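Local coordinates for probable adhesion protein (Pseudomonas aeruginosa PAO1, PDB 6R3Z), which probably serves as the solute-binding protein FpvC of a ferrous-iron transport system, holding a divalent metal ion such as iron, manganese or nickel, at residues V60-D68 with V108-I116; I11-N22 with I251-E262. One frame throughout, in Å; residues are numbered along the deposited sequence.

Contact 1 of 2, residues V60-D68 with V108-I116. With NI (nickel (II) ion), chain B.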
# COMPACT_ATOMS: atom_id res chain seq x y z
N VAL A 60 3.01 -9.97 11.32
CA VAL A 60 3.67 -9.47 10.12
C VAL A 60 3.50 -7.94 10.14
O VAL A 60 2.38 -7.44 10.30
CB VAL A 60 3.09 -10.10 8.83
CG1 VAL A 60 3.62 -9.40 7.57
CG2 VAL A 60 3.40 -11.60 8.78
N LEU A 61 4.62 -7.22 9.99
CA LEU A 61 4.62 -5.75 10.01
C LEU A 61 5.16 -5.13 8.74
O LEU A 61 6.12 -5.62 8.14
CB LEU A 61 5.50 -5.22 11.17
CG LEU A 61 5.10 -5.49 12.62
CD1 LEU A 61 6.06 -4.79 13.58
CD2 LEU A 61 3.69 -5.03 12.91
N ASN A 62 4.59 -3.98 8.37
CA ASN A 62 5.08 -3.13 7.30
C ASN A 62 6.42 -2.60 7.88
O ASN A 62 7.46 -2.64 7.22
CB ASN A 62 4.07 -2.00 7.00
CG ASN A 62 4.68 -0.81 6.28
OD1 ASN A 62 5.11 0.16 6.91
ND2 ASN A 62 4.76 -0.89 4.94
N GLY A 63 6.36 -2.15 9.14
CA GLY A 63 7.52 -1.71 9.93
C GLY A 63 8.39 -0.60 9.40
O GLY A 63 9.50 -0.37 9.92
N VAL A 64 7.93 0.12 8.36
CA VAL A 64 8.70 1.23 7.77
C VAL A 64 7.95 2.57 7.83
O VAL A 64 8.36 3.55 7.21
CB VAL A 64 9.23 0.90 6.36
CG1 VAL A 64 10.31 -0.19 6.42
CG2 VAL A 64 8.10 0.53 5.39
N GLY A 65 6.88 2.60 8.61
CA GLY A 65 6.13 3.83 8.83
C GLY A 65 4.63 3.75 8.63
O GLY A 65 3.93 4.73 8.92
N HIS A 66 4.11 2.62 8.10
CA HIS A 66 2.65 2.54 7.90
C HIS A 66 1.90 1.73 8.96
O HIS A 66 0.67 1.61 8.87
CB HIS A 66 2.25 2.07 6.49
CG HIS A 66 1.13 2.89 5.93
ND1 HIS A 66 -0.08 2.99 6.60
CD2 HIS A 66 1.10 3.72 4.86
CE1 HIS A 66 -0.82 3.83 5.88
NE2 HIS A 66 -0.15 4.30 4.84
N ASP A 67 2.58 1.21 9.98
CA ASP A 67 1.85 0.51 11.03
C ASP A 67 2.52 0.67 12.40
O ASP A 67 2.66 -0.30 13.16
CB ASP A 67 1.54 -0.97 10.67
CG ASP A 67 2.74 -1.83 10.32
OD1 ASP A 67 3.90 -1.33 10.44
OD2 ASP A 67 2.53 -2.98 9.90
N ASP A 68 2.86 1.93 12.76
CA ASP A 68 3.44 2.22 14.07
C ASP A 68 2.48 1.80 15.19
O ASP A 68 2.93 1.30 16.22
CB ASP A 68 3.78 3.72 14.20
CG ASP A 68 4.90 4.18 13.27
OD1 ASP A 68 5.69 3.32 12.81
OD2 ASP A 68 5.01 5.40 13.03
N VAL A 108 11.32 8.56 4.73
CA VAL A 108 11.23 7.33 3.93
C VAL A 108 9.74 7.06 3.66
O VAL A 108 8.92 7.11 4.59
CB VAL A 108 11.94 6.13 4.63
CG1 VAL A 108 11.42 4.79 4.13
CG2 VAL A 108 13.46 6.22 4.47
N ASN A 109 9.38 6.83 2.39
CA ASN A 109 8.00 6.59 2.00
C ASN A 109 7.61 5.15 2.45
O ASN A 109 8.19 4.18 1.99
CB ASN A 109 7.79 6.78 0.49
CG ASN A 109 6.31 6.83 0.12
OD1 ASN A 109 5.48 6.05 0.64
ND2 ASN A 109 5.95 7.71 -0.80
N PRO A 110 6.61 5.01 3.34
CA PRO A 110 6.27 3.66 3.84
C PRO A 110 5.32 2.83 2.95
O PRO A 110 5.00 1.71 3.34
CB PRO A 110 5.63 3.97 5.20
CG PRO A 110 4.94 5.29 4.99
CD PRO A 110 5.80 6.06 4.00
N HIS A 111 4.84 3.39 1.82
CA HIS A 111 3.86 2.72 0.94
C HIS A 111 4.48 1.71 -0.04
O HIS A 111 4.10 1.67 -1.22
CB HIS A 111 3.03 3.77 0.18
CG HIS A 111 2.29 4.70 1.08
ND1 HIS A 111 2.87 5.88 1.52
CD2 HIS A 111 1.03 4.63 1.57
CE1 HIS A 111 1.96 6.48 2.27
NE2 HIS A 111 0.83 5.75 2.35
N THR A 112 5.42 0.88 0.46
CA THR A 112 6.12 -0.14 -0.35
C THR A 112 5.14 -1.16 -0.94
O THR A 112 5.38 -1.71 -2.03
CB THR A 112 7.18 -0.85 0.49
OG1 THR A 112 6.52 -1.53 1.57
CG2 THR A 112 8.26 0.12 1.04
N PHE A 113 4.00 -1.40 -0.22
CA PHE A 113 2.96 -2.35 -0.69
C PHE A 113 2.28 -1.89 -1.98
O PHE A 113 1.65 -2.70 -2.65
CB PHE A 113 1.93 -2.65 0.41
CG PHE A 113 1.43 -1.41 1.13
CD1 PHE A 113 0.31 -0.72 0.67
CD2 PHE A 113 2.08 -0.95 2.27
CE1 PHE A 113 -0.16 0.41 1.34
CE2 PHE A 113 1.61 0.20 2.94
CZ PHE A 113 0.51 0.88 2.46
N LEU A 114 2.41 -0.61 -2.36
CA LEU A 114 1.80 -0.14 -3.61
C LEU A 114 2.83 -0.17 -4.75
O LEU A 114 3.05 0.82 -5.42
CB LEU A 114 1.08 1.20 -3.47
CG LEU A 114 -0.06 1.22 -2.43
CD1 LEU A 114 -0.51 2.63 -2.12
CD2 LEU A 114 -1.23 0.36 -2.86
N SER A 115 3.51 -1.29 -4.89
CA SER A 115 4.52 -1.55 -5.91
C SER A 115 4.47 -3.04 -6.16
O SER A 115 4.45 -3.81 -5.20
CB SER A 115 5.92 -1.20 -5.41
OG SER A 115 6.94 -1.84 -6.17
N ILE A 116 4.47 -3.45 -7.44
CA ILE A 116 4.45 -4.87 -7.76
C ILE A 116 5.79 -5.51 -7.34
O ILE A 116 5.79 -6.56 -6.70
CB ILE A 116 4.10 -5.11 -9.25
CG1 ILE A 116 2.62 -4.67 -9.58
CG2 ILE A 116 4.36 -6.58 -9.68
CD1 ILE A 116 1.50 -5.43 -8.85
NI NI B . -0.87 6.12 3.69
O HOH W 1 8.35 6.36 7.20
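The loop that leaves strand 58-61 and the irregular 108-116 segment approach most closely at Gly65 and Pro110, whose CA atoms lie 5.0 Å apart, and a type I beta turn from His111 to Leu114 follows. The Pro110 ring fills the junction: its CB sits against Val64 O and His66 N, while Val64 CG2 lies alongside it. The amide of Asn62 does two jobs: ND2 crosses to the other segment and OD1 organises its own loop. Asn62 ND2 donates to Pro110 O at 3.1 Å, nearly along the C=O axis, and also bonds Tyr16 OH. Asn62 OD1 accepts from Val64 N, closing an Asx turn, and from His66 N at 2.9 Å, the two donors arriving from opposite faces of the amide plane. A chi1 of 160° swings the Asn62 amide away from its own backbone N, placing ND2 at Pro110. Asp67 braces the same loop, its two carboxylate oxygens accepting from the backbone N of Asn62 and of Gly63.

His66 NE2 and His111 NE2 bind the nickel ion at 2.3 Å and 2.2 Å. The edge of His66 points at the face of His111 with the ring planes 78° apart, and Phe113 CZ lies over a face of the His66 ring, 3.8 Å from His66 CD2. On the far side of the His111 ring from the metal, ND1 donates to Asn109 OD1 at 2.8 Å, almost in the ring plane; the same oxygen accepts from His111 N in a second Asx turn. A water bridges Val64 O and Val108 O. His41, His177, His199 and His250 complete an all-histidine site, and the bond from ND1 to Asn109 fixes the rotation of His111 and would be expected to make NE2 a somewhat stronger lone-pair ligand for the nickel.

Contact 2 of 2, residues I11-N22 with I251-E262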
# COMPACT_ATOMS: atom_id res chain seq x y z
N ILE A 11 -1.83 -9.55 11.03
CA ILE A 11 -1.54 -8.62 9.94
C ILE A 11 -2.07 -7.24 10.33
O ILE A 11 -2.95 -7.14 11.19
CB ILE A 11 -2.03 -9.08 8.55
CG1 ILE A 11 -3.58 -9.17 8.47
CG2 ILE A 11 -1.33 -10.38 8.12
CD1 ILE A 11 -4.30 -7.81 8.11
N THR A 12 -1.58 -6.18 9.65
CA THR A 12 -1.95 -4.82 10.05
C THR A 12 -2.76 -4.04 9.01
O THR A 12 -3.60 -3.23 9.39
CB THR A 12 -0.69 -4.03 10.45
OG1 THR A 12 0.11 -3.84 9.29
CG2 THR A 12 0.13 -4.74 11.54
N LEU A 13 -2.40 -4.18 7.73
CA LEU A 13 -3.02 -3.47 6.61
C LEU A 13 -3.55 -4.48 5.59
O LEU A 13 -2.99 -5.58 5.47
CB LEU A 13 -2.02 -2.50 5.94
CG LEU A 13 -1.25 -1.54 6.87
CD1 LEU A 13 -0.07 -0.92 6.16
CD2 LEU A 13 -2.17 -0.44 7.44
N HIS A 14 -4.60 -4.08 4.84
CA HIS A 14 -5.24 -4.94 3.83
C HIS A 14 -4.25 -5.66 2.90
O HIS A 14 -4.40 -6.88 2.73
CB HIS A 14 -6.28 -4.18 3.00
CG HIS A 14 -7.48 -3.76 3.79
ND1 HIS A 14 -7.43 -2.71 4.69
CD2 HIS A 14 -8.73 -4.26 3.77
CE1 HIS A 14 -8.65 -2.59 5.18
NE2 HIS A 14 -9.46 -3.52 4.68
N PRO A 15 -3.24 -4.98 2.30
CA PRO A 15 -2.31 -5.69 1.39
C PRO A 15 -1.62 -6.86 2.08
O PRO A 15 -1.47 -7.89 1.44
CB PRO A 15 -1.32 -4.60 0.97
CG PRO A 15 -2.13 -3.33 1.05
CD PRO A 15 -2.90 -3.54 2.34
N TYR A 16 -1.27 -6.71 3.38
CA TYR A 16 -0.60 -7.79 4.13
C TYR A 16 -1.53 -8.97 4.37
O TYR A 16 -1.07 -10.10 4.30
CB TYR A 16 0.08 -7.29 5.40
CG TYR A 16 1.16 -6.28 5.06
CD1 TYR A 16 2.45 -6.69 4.71
CD2 TYR A 16 0.87 -4.92 4.97
CE1 TYR A 16 3.42 -5.77 4.30
CE2 TYR A 16 1.82 -3.99 4.54
CZ TYR A 16 3.10 -4.42 4.21
OH TYR A 16 4.03 -3.50 3.79
N TYR A 17 -2.84 -8.71 4.55
CA TYR A 17 -3.82 -9.80 4.65
C TYR A 17 -3.76 -10.60 3.32
O TYR A 17 -3.68 -11.84 3.33
CB TYR A 17 -5.25 -9.27 4.86
CG TYR A 17 -6.24 -10.41 5.06
CD1 TYR A 17 -6.82 -11.05 3.96
CD2 TYR A 17 -6.52 -10.90 6.33
CE1 TYR A 17 -7.68 -12.13 4.14
CE2 TYR A 17 -7.38 -11.99 6.52
CZ TYR A 17 -7.95 -12.61 5.41
OH TYR A 17 -8.81 -13.66 5.56
N SER A 18 -3.76 -9.89 2.17
CA SER A 18 -3.68 -10.54 0.85
C SER A 18 -2.39 -11.35 0.67
O SER A 18 -2.45 -12.51 0.25
CB SER A 18 -3.85 -9.51 -0.27
OG SER A 18 -5.19 -9.05 -0.36
N TYR A 19 -1.24 -10.77 1.07
CA TYR A 19 0.04 -11.47 0.95
C TYR A 19 0.00 -12.75 1.78
O TYR A 19 0.25 -13.82 1.24
CB TYR A 19 1.23 -10.64 1.46
CG TYR A 19 1.52 -9.30 0.82
CD1 TYR A 19 0.96 -8.94 -0.41
CD2 TYR A 19 2.37 -8.38 1.44
CE1 TYR A 19 1.23 -7.68 -0.99
CE2 TYR A 19 2.62 -7.13 0.90
CZ TYR A 19 2.07 -6.79 -0.33
OH TYR A 19 2.36 -5.54 -0.81
N VAL A 20 -0.28 -12.64 3.10
CA VAL A 20 -0.22 -13.80 4.01
C VAL A 20 -1.23 -14.90 3.60
O VAL A 20 -0.84 -16.07 3.52
CB VAL A 20 -0.32 -13.36 5.50
CG1 VAL A 20 -0.37 -14.56 6.43
CG2 VAL A 20 0.87 -12.44 5.86
N SER A 21 -2.49 -14.52 3.29
CA SER A 21 -3.52 -15.51 2.86
C SER A 21 -3.04 -16.30 1.62
O SER A 21 -3.20 -17.52 1.58
CB SER A 21 -4.83 -14.80 2.54
OG SER A 21 -5.34 -14.19 3.71
N ASN A 22 -2.45 -15.61 0.63
CA ASN A 22 -1.95 -16.29 -0.57
C ASN A 22 -0.75 -17.19 -0.28
O ASN A 22 -0.63 -18.25 -0.89
CB ASN A 22 -1.68 -15.31 -1.69
CG ASN A 22 -2.96 -15.02 -2.44
OD1 ASN A 22 -3.36 -15.81 -3.31
ND2 ASN A 22 -3.63 -13.91 -2.12
N ILE A 251 -5.73 0.69 -1.12
CA ILE A 251 -6.06 -0.71 -0.74
C ILE A 251 -6.21 -0.75 0.81
O ILE A 251 -5.48 -1.44 1.54
CB ILE A 251 -5.04 -1.74 -1.33
CG1 ILE A 251 -4.72 -1.39 -2.83
CG2 ILE A 251 -5.60 -3.20 -1.15
CD1 ILE A 251 -3.68 -2.27 -3.56
N SER A 252 -7.11 0.13 1.33
CA SER A 252 -7.28 0.29 2.77
C SER A 252 -8.74 0.36 3.20
O SER A 252 -8.99 0.57 4.38
CB SER A 252 -6.59 1.58 3.20
OG SER A 252 -7.32 2.70 2.71
N TYR A 253 -9.69 0.20 2.26
CA TYR A 253 -11.12 0.32 2.57
C TYR A 253 -11.89 -0.99 2.50
O TYR A 253 -11.74 -1.72 1.54
CB TYR A 253 -11.75 1.32 1.57
CG TYR A 253 -13.16 1.72 1.92
CD1 TYR A 253 -13.41 2.76 2.82
CD2 TYR A 253 -14.26 1.06 1.37
CE1 TYR A 253 -14.71 3.12 3.17
CE2 TYR A 253 -15.56 1.42 1.72
CZ TYR A 253 -15.78 2.44 2.62
OH TYR A 253 -17.06 2.83 2.95
N GLY A 254 -12.78 -1.24 3.47
CA GLY A 254 -13.67 -2.40 3.39
C GLY A 254 -13.12 -3.69 3.94
O GLY A 254 -12.18 -3.67 4.72
N ASP A 255 -13.76 -4.82 3.59
CA ASP A 255 -13.40 -6.16 4.07
C ASP A 255 -11.99 -6.62 3.68
O ASP A 255 -11.48 -6.25 2.61
CB ASP A 255 -14.39 -7.23 3.59
CG ASP A 255 -15.86 -7.06 3.98
OD1 ASP A 255 -16.15 -6.25 4.90
OD2 ASP A 255 -16.72 -7.73 3.37
N TYR A 256 -11.40 -7.48 4.52
CA TYR A 256 -10.13 -8.11 4.19
C TYR A 256 -10.46 -9.31 3.30
O TYR A 256 -11.48 -9.96 3.51
CB TYR A 256 -9.42 -8.61 5.44
CG TYR A 256 -9.03 -7.49 6.38
CD1 TYR A 256 -7.89 -6.72 6.14
CD2 TYR A 256 -9.79 -7.20 7.50
CE1 TYR A 256 -7.53 -5.68 6.99
CE2 TYR A 256 -9.44 -6.16 8.37
CZ TYR A 256 -8.29 -5.42 8.12
OH TYR A 256 -7.89 -4.44 8.99
N SER A 257 -9.63 -9.57 2.29
CA SER A 257 -9.83 -10.70 1.38
C SER A 257 -8.52 -11.05 0.74
O SER A 257 -7.67 -10.16 0.53
CB SER A 257 -10.89 -10.40 0.32
OG SER A 257 -10.39 -9.67 -0.79
N ALA A 258 -8.33 -12.33 0.43
CA ALA A 258 -7.11 -12.79 -0.22
C ALA A 258 -6.89 -12.06 -1.57
O ALA A 258 -5.78 -11.63 -1.83
CB ALA A 258 -7.17 -14.30 -0.42
N GLY A 259 -7.96 -11.86 -2.36
CA GLY A 259 -7.87 -11.23 -3.68
C GLY A 259 -7.87 -9.71 -3.75
O GLY A 259 -7.61 -9.16 -4.82
N LYS A 260 -8.15 -9.01 -2.62
CA LYS A 260 -8.23 -7.54 -2.62
C LYS A 260 -7.01 -6.88 -3.27
O LYS A 260 -7.18 -5.99 -4.13
CB LYS A 260 -8.41 -6.99 -1.20
CG LYS A 260 -8.77 -5.50 -1.22
CD LYS A 260 -8.81 -4.92 0.19
CE LYS A 260 -9.24 -3.47 0.24
NZ LYS A 260 -10.60 -3.27 -0.34
N TYR A 261 -5.81 -7.28 -2.84
CA TYR A 261 -4.58 -6.67 -3.35
C TYR A 261 -4.50 -6.75 -4.87
O TYR A 261 -4.30 -5.72 -5.51
CB TYR A 261 -3.31 -7.24 -2.70
CG TYR A 261 -2.08 -6.51 -3.17
CD1 TYR A 261 -1.78 -5.23 -2.71
CD2 TYR A 261 -1.27 -7.04 -4.19
CE1 TYR A 261 -0.70 -4.51 -3.21
CE2 TYR A 261 -0.17 -6.34 -4.68
CZ TYR A 261 0.11 -5.07 -4.18
OH TYR A 261 1.13 -4.32 -4.73
N GLU A 262 -4.61 -7.95 -5.44
CA GLU A 262 -4.47 -8.07 -6.90
C GLU A 262 -5.60 -7.35 -7.68
O GLU A 262 -5.31 -6.70 -8.69
CB GLU A 262 -4.27 -9.52 -7.34
CG GLU A 262 -5.43 -10.47 -7.17
CD GLU A 262 -4.85 -11.87 -7.18
OE1 GLU A 262 -4.59 -12.42 -8.28
OE2 GLU A 262 -4.60 -12.39 -6.08
O HOH W 2 -5.57 -5.21 10.59
O HOH W 3 -7.10 -7.73 2.08
O HOH W 4 -6.11 -14.14 -3.93
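His14, in the first turn of helix 14-24, is wrapped by residues 251-256 and by Lys260, and Tyr256 lies flat against its ring. The two rings stack face to face, with centroids 4.2 Å apart and planes inclined by 21°; Tyr256 CE1 stands over the centre of the imidazole. Tyr253 N lies over the opposite face. At the ring edge, His14 NE2 donates to Gly254 O at 2.7 Å, reaching that oxygen from above its carbonyl plane, so the stack and the bond together fix how the imidazole is turned. Lys260 runs its CD and CE past His14 CD2 and then bends at its last torsion (chi4 60°), which brings NZ to Tyr253 O at 2.7 Å; NZ also makes a salt bridge with Glu264.

Tyr256 is shared between His14 and Tyr17. Tyr256 CB sits over the centre of the Tyr17 ring in a CH-pi contact, 3.7 Å from the centroid, and Ile11 CD1 touches Tyr256 CE1. The phenol oxygen is bonded to Ile34 O and, through a water whose bond to Thr12 O is weak, to that carbonyl. Topologically, this joins the helix that follows the first strand of the N-terminal parallel sheet to the start of the last helix, 260-277, in the bilobal fold of a family 9 solute-binding protein.

Tyr261 meets the same helix at Pro15, Ser18 and Tyr19: its CB packs 3.4 Å from Ser18 CB, its CD1 rests on Pro15 CB, and Tyr19 directs an edge, led by CE1, at its face. Tyr261 N donates to Ser18 OG at 3.1 Å, while the one proton of that hydroxyl has two acceptors within reach, Ser257 O and Ala258 O.

From the N terminus, strand 8-11 leads into residues 11-22, the first half of contact 2, whose partner comes only at 251-262; this contact therefore closes a loop spanning most of the chain. Contact 1 lies wholly within that loop, joining 60-68 to 108-116 across a much shorter excursion through helix 68-76 and strand 84-86. The contacts nest without crossing, and their centres are about 13 Å apart. They meet directly where Thr12 OG1 approaches Asp67 OD2 and Tyr261 OH approaches Phe113 O, both probable hydrogen bonds. Thus the metal-bearing loops of contact 1 are connected through contact 2 to helices 14-24 and 260-277.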